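Local coordinates for carbon dioxide concentrating mechanism protein CcmK (Synechococcus elongatus, PDB 4OX6) that probably forms part of the protein shell of the carboxysome, the bacterial microcompartment in which carbon dioxide is concentrated, as a hexamer-forming BMC-domain subunit, at residues Q18-L23 / N60-V65; G42-V47 / S66-A71. All coordinates share one frame; numbering follows the deposited sequence.

Contact 1: Q18-L23 / N60-V65; sequences QAIGSL and NIRGDV
Arg-62 folds its side chain back across the neighbouring strand and spends two nitrogens on the carbonyls of Gln-18 and Ala-19. NH2 donates to Gln-18 O at 2.8 Å on a nearly straight line (173°), with that oxygen almost in the guanidinium plane. NE donates to Ala-19 O at 3.0 Å; this oxygen lies in the guanidinium plane, but NE stands above the plane of the carbonyl. Gly-63 N reaches the same Ala-19 O from the opposite face at 3.3 Å, which gives this buried oxygen two donors. Bends at chi2 and chi3 (-63° and -64°) turn the arginine back this way, its CD lying 3.7 Å from Ile-20 CD1. NH1 is engaged as well, in a salt bridge to Glu-101 and a hydrogen bond to Ile-106 O. With an alanine here, Glu-101 would probably lose its countercharge and Gln-18 O its straight donor.

The two strands, 19-26 and 56-63, run antiparallel in the middle of the four-stranded sheet of the BMC fold. Gly-21 and Ile-61 form a hydrogen-bonded pair, each backbone N donating to the other's O. At Ala-19 and Gly-63 the return bond, Ala-19 N to Gly-63 O, is bent and weak. A water donates to both Gln-18 OE1 and Arg-62 O, bridging the strand ends. Farther along, Ser-22 OG donates to Asn-60 OD1 at 2.8 Å, while Asn-60 ND2 is taken by Ser-48 OG; Phe-28 and Pro-29 of a neighbouring subunit pack against this pair.

Contact 2: G42-V47 / S66-A71; sequences GRITIV and SEVKTA
Glu-67 has CG anti to its carbonyl carbon (chi1 -60°) and then bends at chi2 (-68°), which curls the carboxylate back to the backbone N of Arg-43. On the other side, Ile-44 puts CG1 between its backbone N and carbonyl carbon (chi1 70°), and both CG1 and CG2 come to the helix. This is where the loop leading into strand 45-53 meets the first turns of helix 65-81, which packs on the antiparallel sheet of the BMC fold.

The polar half of the contact is a single bond. Arg-43 N donates to Glu-67 OE1 at 2.7 Å, practically straight, using the anti lone pair, the one turned away from the other carboxylate oxygen. Arg-43 is the centre of an inverse gamma turn, closed by a weak bond from Ile-44 N to Gly-42 O, and the glutamate thus grips the turn by its central amide. The arginine's own charge is not used here: its chain runs extended away from the helix, and NE remains 7.0 Å from Glu-67 OE1. Gly-42 packs closely against the helix, its CA 3.5 Å from Glu-67 OE1 and 4.3 Å from Thr-70 CG2.

Beneath the turn the contact is apolar. Ile-44 is buried, touching Val-68 and Ala-71 on the helix as well as Ile-61 of the sheet and Val-39 of helix 28-39. Ala-71 in turn meets Ile-61 and Met-38, so strand 56-63 and the two helices enclose Ile-44 and Ala-71. Ile-44 CG2 lies 4.1 Å from Val-68 CG2 and also touches Ala-71 CB, which Ile-44 CG1 meets at 3.9 Å.

From the N terminus, 18-23 opens strand 19-26; the chain then passes through helix 28-39 to 42-47, which leads into strand 45-53. After the hairpin, strand 56-63 brings 60-65 back beside 18-23, and contact 1 closes its loop there. The helix begins at once, and 66-71 returns to 42-47 to close contact 2. The segments alternate along the chain, so the two loops cross. Contact 1 joins neighbouring strands, whereas contact 2 sets helix 65-81 against the entrance to strand 45-53, outermost in this chain's sheet. They meet on strand 56-63, where Arg-62 N and Thr-45 O lie 2.9 Å apart, probably hydrogen-bonded, and Val-68 packs on Gly-63.

Contact 1: Q18-L23 / N60-V65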
loop_
_atom_site.group_PDB
_atom_site.type_symbol
_atom_site.label_atom_id
_atom_site.label_comp_id
_atom_site.label_asym_id
_atom_site.label_seq_id
_atom_site.Cartn_x
_atom_site.Cartn_y
_atom_site.Cartn_z
ATOM N N GLN A 18 -11.093 -30.360 -0.700
ATOM C CA GLN A 18 -11.778 -29.263 0.020
ATOM C C GLN A 18 -12.026 -27.993 -0.763
ATOM O O GLN A 18 -11.133 -27.351 -1.374
ATOM C CB GLN A 18 -11.108 -28.971 1.361
ATOM C CG GLN A 18 -11.130 -30.190 2.259
ATOM C CD GLN A 18 -11.549 -29.834 3.669
ATOM O OE1 GLN A 18 -11.082 -28.837 4.219
ATOM N NE2 GLN A 18 -12.500 -30.597 4.233
ATOM N N ALA A 19 -13.281 -27.588 -0.704
ATOM C CA ALA A 19 -13.690 -26.297 -1.246
ATOM C C ALA A 19 -12.973 -25.146 -0.614
ATOM O O ALA A 19 -12.490 -25.247 0.527
ATOM C CB ALA A 19 -15.182 -26.088 -1.037
ATOM N N ILE A 20 -12.933 -24.043 -1.367
ATOM C CA ILE A 20 -12.529 -22.741 -0.820
ATOM C C ILE A 20 -13.679 -21.797 -0.859
ATOM O O ILE A 20 -14.383 -21.647 -1.873
ATOM C CB ILE A 20 -11.263 -22.173 -1.528
ATOM C CG1 ILE A 20 -10.983 -20.658 -1.183
ATOM C CG2 ILE A 20 -11.385 -22.263 -2.934
ATOM C CD1 ILE A 20 -10.270 -20.500 0.130
ATOM N N GLY A 21 -13.876 -21.076 0.246
ATOM C CA GLY A 21 -14.749 -19.916 0.247
ATOM C C GLY A 21 -13.893 -18.703 0.595
ATOM O O GLY A 21 -13.036 -18.777 1.487
ATOM N N SER A 22 -14.149 -17.607 -0.124
ATOM C CA SER A 22 -13.439 -16.347 0.165
ATOM C C SER A 22 -14.461 -15.255 0.165
ATOM O O SER A 22 -15.279 -15.140 -0.687
ATOM C CB SER A 22 -12.392 -16.103 -0.902
ATOM O OG SER A 22 -11.560 -14.965 -0.603
ATOM N N LEU A 23 -14.363 -14.425 1.208
ATOM C CA LEU A 23 -15.248 -13.303 1.434
ATOM C C LEU A 23 -14.469 -12.049 1.728
ATOM O O LEU A 23 -13.554 -12.107 2.538
ATOM C CB LEU A 23 -16.221 -13.668 2.589
ATOM C CG LEU A 23 -17.248 -12.612 3.009
ATOM C CD1 LEU A 23 -18.444 -13.299 3.728
ATOM C CD2 LEU A 23 -16.719 -11.583 3.989
ATOM N N ASN A 60 -10.328 -16.428 3.965
ATOM C CA ASN A 60 -10.354 -17.673 3.185
ATOM C C ASN A 60 -10.605 -18.836 4.108
ATOM O O ASN A 60 -9.940 -18.998 5.164
ATOM C CB ASN A 60 -9.008 -17.828 2.502
ATOM C CG ASN A 60 -8.721 -16.655 1.586
ATOM O OD1 ASN A 60 -9.531 -16.347 0.711
ATOM N ND2 ASN A 60 -7.594 -15.992 1.799
ATOM N N ILE A 61 -11.631 -19.620 3.790
ATOM C CA ILE A 61 -12.013 -20.800 4.549
ATOM C C ILE A 61 -11.963 -22.041 3.659
ATOM O O ILE A 61 -12.163 -21.983 2.419
ATOM C CB ILE A 61 -13.387 -20.624 5.196
ATOM C CG1 ILE A 61 -14.529 -20.550 4.174
ATOM C CG2 ILE A 61 -13.407 -19.433 6.140
ATOM C CD1 ILE A 61 -15.912 -20.697 4.819
ATOM N N ARG A 62 -11.791 -23.186 4.300
ATOM C CA ARG A 62 -11.771 -24.467 3.602
ATOM C C ARG A 62 -12.683 -25.460 4.294
ATOM O O ARG A 62 -12.763 -25.484 5.517
ATOM C CB ARG A 62 -10.379 -25.080 3.548
ATOM C CG ARG A 62 -9.290 -24.216 2.954
ATOM C CD ARG A 62 -9.486 -23.849 1.459
ATOM N NE ARG A 62 -9.464 -24.974 0.545
ATOM C CZ ARG A 62 -8.371 -25.554 0.082
ATOM N NH1 ARG A 62 -7.187 -25.077 0.320
ATOM N NH2 ARG A 62 -8.482 -26.581 -0.750
ATOM N N GLY A 63 -13.340 -26.309 3.516
ATOM C CA GLY A 63 -14.148 -27.384 4.066
ATOM C C GLY A 63 -14.886 -28.075 2.945
ATOM O O GLY A 63 -14.682 -27.711 1.763
ATOM N N ASP A 64 -15.691 -29.071 3.267
ATOM C CA ASP A 64 -16.555 -29.643 2.254
ATOM C C ASP A 64 -17.469 -28.563 1.708
ATOM O O ASP A 64 -17.874 -27.646 2.438
ATOM C CB ASP A 64 -17.400 -30.766 2.812
ATOM C CG ASP A 64 -16.599 -31.977 3.140
ATOM O OD1 ASP A 64 -15.406 -32.055 2.765
ATOM O OD2 ASP A 64 -17.234 -32.862 3.787
ATOM N N VAL A 65 -17.860 -28.631 0.419
ATOM C CA VAL A 65 -18.584 -27.514 -0.158
ATOM C C VAL A 65 -19.897 -27.206 0.599
ATOM O O VAL A 65 -20.265 -26.020 0.727
ATOM C CB VAL A 65 -18.816 -27.642 -1.682
ATOM C CG1 VAL A 65 -19.795 -28.652 -2.009
ATOM C CG2 VAL A 65 -19.195 -26.271 -2.276
HETATM O O HOH W 1 -11.441 -27.874 7.107
#

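Contact 2: G42-V47 / S66-A71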
loop_
_atom_site.group_PDB
_atom_site.type_symbol
_atom_site.label_atom_id
_atom_site.label_comp_id
_atom_site.label_asym_id
_atom_site.label_seq_id
_atom_site.Cartn_x
_atom_site.Cartn_y
_atom_site.Cartn_z
ATOM N N GLY A 42 -20.377 -23.843 10.522
ATOM C CA GLY A 42 -20.165 -25.068 9.742
ATOM C C GLY A 42 -18.820 -25.674 10.078
ATOM O O GLY A 42 -17.972 -25.033 10.728
ATOM N N ARG A 43 -18.601 -26.899 9.611
ATOM C CA ARG A 43 -17.353 -27.564 9.817
ATOM C C ARG A 43 -16.381 -27.067 8.755
ATOM O O ARG A 43 -16.157 -27.669 7.707
ATOM C CB ARG A 43 -17.511 -29.092 9.735
ATOM C CG ARG A 43 -16.230 -29.802 10.060
ATOM C CD ARG A 43 -16.423 -31.295 10.135
ATOM N NE ARG A 43 -15.258 -31.934 10.723
ATOM C CZ ARG A 43 -15.267 -33.162 11.233
ATOM N NH1 ARG A 43 -16.392 -33.872 11.232
ATOM N NH2 ARG A 43 -14.153 -33.682 11.744
ATOM N N ILE A 44 -15.785 -25.917 9.034
ATOM C CA ILE A 44 -14.803 -25.265 8.199
ATOM C C ILE A 44 -13.583 -24.825 9.009
ATOM O O ILE A 44 -13.685 -24.742 10.247
ATOM C CB ILE A 44 -15.437 -24.080 7.381
ATOM C CG1 ILE A 44 -15.835 -22.882 8.251
ATOM C CG2 ILE A 44 -16.677 -24.568 6.596
ATOM C CD1 ILE A 44 -14.712 -21.915 8.691
ATOM N N THR A 45 -12.486 -24.576 8.319
ATOM C CA THR A 45 -11.251 -24.057 8.926
ATOM C C THR A 45 -10.981 -22.704 8.251
ATOM O O THR A 45 -10.987 -22.612 6.990
ATOM C CB THR A 45 -10.052 -24.982 8.674
ATOM O OG1 THR A 45 -10.372 -26.316 9.146
ATOM C CG2 THR A 45 -8.845 -24.536 9.430
ATOM N N ILE A 46 -10.717 -21.659 9.055
ATOM C CA ILE A 46 -10.220 -20.407 8.512
ATOM C C ILE A 46 -8.716 -20.624 8.332
ATOM O O ILE A 46 -8.018 -21.021 9.251
ATOM C CB ILE A 46 -10.432 -19.275 9.525
ATOM C CG1 ILE A 46 -11.891 -19.096 9.920
ATOM C CG2 ILE A 46 -9.970 -17.963 8.883
ATOM C CD1 ILE A 46 -12.077 -18.270 11.269
ATOM N N VAL A 47 -8.244 -20.437 7.107
ATOM C CA VAL A 47 -6.839 -20.687 6.764
ATOM C C VAL A 47 -5.970 -19.462 6.634
ATOM O O VAL A 47 -4.786 -19.567 6.852
ATOM C CB VAL A 47 -6.698 -21.595 5.516
ATOM C CG1 VAL A 47 -7.346 -22.997 5.838
ATOM C CG2 VAL A 47 -7.329 -20.994 4.263
ATOM N N SER A 66 -20.625 -28.231 1.064
ATOM C CA SER A 66 -21.920 -27.955 1.722
ATOM C C SER A 66 -21.696 -27.142 3.016
ATOM O O SER A 66 -22.496 -26.295 3.363
ATOM C CB SER A 66 -22.698 -29.200 2.061
ATOM O OG SER A 66 -21.802 -30.108 2.591
ATOM N N GLU A 67 -20.610 -27.443 3.705
ATOM C CA GLU A 67 -20.234 -26.746 4.943
ATOM C C GLU A 67 -19.758 -25.326 4.636
ATOM O O GLU A 67 -20.110 -24.367 5.345
ATOM C CB GLU A 67 -19.213 -27.519 5.741
ATOM C CG GLU A 67 -19.657 -28.896 6.171
ATOM C CD GLU A 67 -20.760 -28.868 7.186
ATOM O OE1 GLU A 67 -20.597 -28.192 8.262
ATOM O OE2 GLU A 67 -21.843 -29.459 6.906
ATOM N N VAL A 68 -18.954 -25.163 3.591
ATOM C CA VAL A 68 -18.530 -23.811 3.164
ATOM C C VAL A 68 -19.713 -22.988 2.752
ATOM O O VAL A 68 -19.742 -21.760 3.106
ATOM C CB VAL A 68 -17.522 -23.895 2.030
ATOM C CG1 VAL A 68 -17.253 -22.562 1.395
ATOM C CG2 VAL A 68 -16.217 -24.496 2.567
ATOM N N LYS A 69 -20.733 -23.552 2.076
ATOM C CA LYS A 69 -21.879 -22.772 1.707
ATOM C C LYS A 69 -22.621 -22.251 2.962
ATOM O O LYS A 69 -23.035 -21.055 3.015
ATOM C CB LYS A 69 -22.833 -23.599 0.849
ATOM C CG LYS A 69 -22.305 -23.910 -0.530
ATOM C CD LYS A 69 -23.112 -24.990 -1.269
ATOM C CE LYS A 69 -24.456 -24.485 -1.665
ATOM N NZ LYS A 69 -25.111 -25.508 -2.582
ATOM N N THR A 70 -22.855 -23.116 3.980
ATOM C CA THR A 70 -23.596 -22.682 5.151
ATOM C C THR A 70 -22.743 -21.637 5.925
ATOM O O THR A 70 -23.285 -20.654 6.465
ATOM C CB THR A 70 -24.077 -23.860 5.964
ATOM O OG1 THR A 70 -25.047 -23.383 6.911
ATOM C CG2 THR A 70 -22.988 -24.568 6.597
ATOM N N ALA A 71 -21.446 -21.874 6.011
ATOM C CA ALA A 71 -20.535 -20.900 6.620
ATOM C C ALA A 71 -20.571 -19.547 5.919
ATOM O O ALA A 71 -20.640 -18.482 6.547
ATOM C CB ALA A 71 -19.125 -21.435 6.673
#